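Local coordinates for Sel1 repeat family protein (Pseudomonas aeruginosa, PDB 6LCH), which probably acts as an immunity protein that protects Pseudomonas aeruginosa from its own type VI secretion effector PldB, at residues T39-P44 and T71-G76. Sequence-based numbering, arbitrary orientation.
Sequences TLRPWP and TGWPGG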
loop_
_atom_site.group_PDB
_atom_site.type_symbol
_atom_site.label_atom_id
_atom_site.label_comp_id
_atom_site.label_asym_id
_atom_site.label_seq_id
_atom_site.Cartn_x
_atom_site.Cartn_y
_atom_site.Cartn_z
ATOM N N THR A 39 20.271 -14.673 -3.943
ATOM C CA THR A 39 21.510 -14.313 -3.284
ATOM C C THR A 39 21.149 -13.736 -1.919
ATOM O O THR A 39 19.975 -13.590 -1.563
ATOM C CB THR A 39 22.297 -13.291 -4.111
ATOM O OG1 THR A 39 22.112 -13.549 -5.505
ATOM C CG2 THR A 39 23.790 -13.354 -3.791
ATOM N N LEU A 40 22.151 -13.397 -1.133
ATOM C CA LEU A 40 22.007 -12.251 -0.261
ATOM C C LEU A 40 22.807 -11.140 -0.916
ATOM O O LEU A 40 23.990 -11.309 -1.229
ATOM C CB LEU A 40 22.442 -12.518 1.172
ATOM C CG LEU A 40 21.773 -11.395 1.971
ATOM C CD1 LEU A 40 21.040 -11.912 3.180
ATOM C CD2 LEU A 40 22.785 -10.347 2.364
ATOM N N ARG A 41 22.144 -10.022 -1.128
ATOM C CA ARG A 41 22.353 -9.198 -2.298
ATOM C C ARG A 41 23.586 -8.319 -2.142
ATOM O O ARG A 41 24.152 -8.201 -1.054
ATOM C CB ARG A 41 21.074 -8.407 -2.533
ATOM C CG ARG A 41 19.895 -9.342 -2.780
ATOM C CD ARG A 41 18.663 -8.941 -1.992
ATOM N NE ARG A 41 18.650 -9.525 -0.655
ATOM C CZ ARG A 41 17.553 -9.685 0.076
ATOM N NH1 ARG A 41 17.629 -10.228 1.285
ATOM N NH2 ARG A 41 16.376 -9.308 -0.402
ATOM N N PRO A 42 24.068 -7.717 -3.239
ATOM C CA PRO A 42 25.210 -6.800 -3.124
ATOM C C PRO A 42 24.803 -5.496 -2.458
ATOM O O PRO A 42 24.523 -4.510 -3.139
ATOM C CB PRO A 42 25.631 -6.581 -4.581
ATOM C CG PRO A 42 24.358 -6.743 -5.351
ATOM C CD PRO A 42 23.593 -7.825 -4.633
ATOM N N TRP A 43 24.770 -5.483 -1.128
ATOM C CA TRP A 43 24.250 -4.318 -0.419
ATOM C C TRP A 43 25.082 -3.055 -0.610
ATOM O O TRP A 43 24.479 -1.984 -0.804
ATOM C CB TRP A 43 24.082 -4.656 1.067
ATOM C CG TRP A 43 22.949 -5.590 1.282
ATOM C CD1 TRP A 43 23.022 -6.874 1.714
ATOM C CD2 TRP A 43 21.564 -5.322 1.039
ATOM N NE1 TRP A 43 21.765 -7.424 1.772
ATOM C CE2 TRP A 43 20.852 -6.491 1.362
ATOM C CE3 TRP A 43 20.856 -4.202 0.588
ATOM C CZ2 TRP A 43 19.468 -6.576 1.249
ATOM C CZ3 TRP A 43 19.480 -4.288 0.477
ATOM C CH2 TRP A 43 18.802 -5.466 0.807
ATOM N N PRO A 44 26.422 -3.081 -0.555
ATOM C CA PRO A 44 27.171 -1.860 -0.895
ATOM C C PRO A 44 26.810 -1.302 -2.260
ATOM O O PRO A 44 26.718 -0.078 -2.422
ATOM C CB PRO A 44 28.634 -2.319 -0.828
ATOM C CG PRO A 44 28.621 -3.430 0.157
ATOM C CD PRO A 44 27.321 -4.147 -0.073
ATOM N N THR A 71 14.856 1.008 9.269
ATOM C CA THR A 71 15.033 -0.306 9.863
ATOM C C THR A 71 16.517 -0.655 9.798
ATOM O O THR A 71 17.368 0.188 9.502
ATOM C CB THR A 71 14.171 -1.331 9.133
ATOM O OG1 THR A 71 14.065 -2.526 9.912
ATOM C CG2 THR A 71 14.798 -1.669 7.823
ATOM N N GLY A 72 16.854 -1.904 10.076
ATOM C CA GLY A 72 18.171 -2.378 9.711
ATOM C C GLY A 72 18.092 -3.750 9.098
ATOM O O GLY A 72 19.052 -4.524 9.164
ATOM N N TRP A 73 16.946 -4.050 8.485
ATOM C CA TRP A 73 16.690 -5.413 8.033
ATOM C C TRP A 73 17.749 -5.968 7.087
ATOM O O TRP A 73 18.053 -7.168 7.204
ATOM C CB TRP A 73 15.282 -5.512 7.421
ATOM C CG TRP A 73 15.091 -5.004 6.006
ATOM C CD1 TRP A 73 14.526 -3.823 5.633
ATOM C CD2 TRP A 73 15.416 -5.687 4.791
ATOM N NE1 TRP A 73 14.499 -3.711 4.268
ATOM C CE2 TRP A 73 15.036 -4.845 3.724
ATOM C CE3 TRP A 73 15.992 -6.925 4.498
ATOM C CZ2 TRP A 73 15.218 -5.198 2.393
ATOM C CZ3 TRP A 73 16.172 -7.273 3.173
ATOM C CH2 TRP A 73 15.784 -6.414 2.138
ATOM N N PRO A 74 18.345 -5.207 6.160
ATOM C CA PRO A 74 19.372 -5.810 5.301
ATOM C C PRO A 74 20.604 -6.193 6.106
ATOM O O PRO A 74 21.062 -5.444 6.971
ATOM C CB PRO A 74 19.689 -4.710 4.281
ATOM C CG PRO A 74 18.567 -3.739 4.375
ATOM C CD PRO A 74 18.117 -3.796 5.791
ATOM N N GLY A 75 21.133 -7.381 5.813
ATOM C CA GLY A 75 22.328 -7.835 6.500
ATOM C C GLY A 75 23.492 -6.878 6.338
ATOM O O GLY A 75 24.286 -6.690 7.263
ATOM N N GLY A 76 23.595 -6.242 5.174
ATOM C CA GLY A 76 24.709 -5.356 4.916
ATOM C C GLY A 76 24.382 -3.876 4.882
ATOM O O GLY A 76 25.101 -3.109 4.237
#
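Arg-41 turns its guanidinium toward Trp-73 while NH2 is held by a hydrogen bond to the carbonyl oxygen of Ala-35. Its chain bends at chi2 and chi3, which brings NH1 to the indole edge, 3.8 Å from Trp-73 CZ3, with the guanidinium and indole planes 60° apart. One guanidinium face also takes Trp-43 CZ2 of its own segment, off centre. Trp-43 contributes more buried surface than any other residue. Its six-membered ring points an edge at the face of Trp-73 in an offset edge-to-face pair, the planes at 87° and the centroids 5.3 Å apart; their nearest atoms are Trp-43 CH2 and Trp-73 CH2, 3.4 Å apart. Pro-74 comes over one face of Trp-43 in a CH-pi contact, its CB 3.5 Å from the centroid of the six-membered ring and almost on the ring normal. Within a protein of Sel1 repeats, helical pairs of the TPR clan, this joins the start of helix 43-55 to the loop leaving helix 59-70, and Leu-68 of that helix touches Trp-43, Trp-73 and Pro-74 alike. Just before helix 43-55, Pro-42 sits at the N-cap and centres an inverse gamma turn, closed by a weak hydrogen bond from Trp-43 N to Arg-41 O. Gly-76 passes close to the pyrrole side of the indole, its N 3.6 Å from Trp-43 CD1, and beside it Trp-43 NE1 is buried with no hydrogen-bond partner in the model.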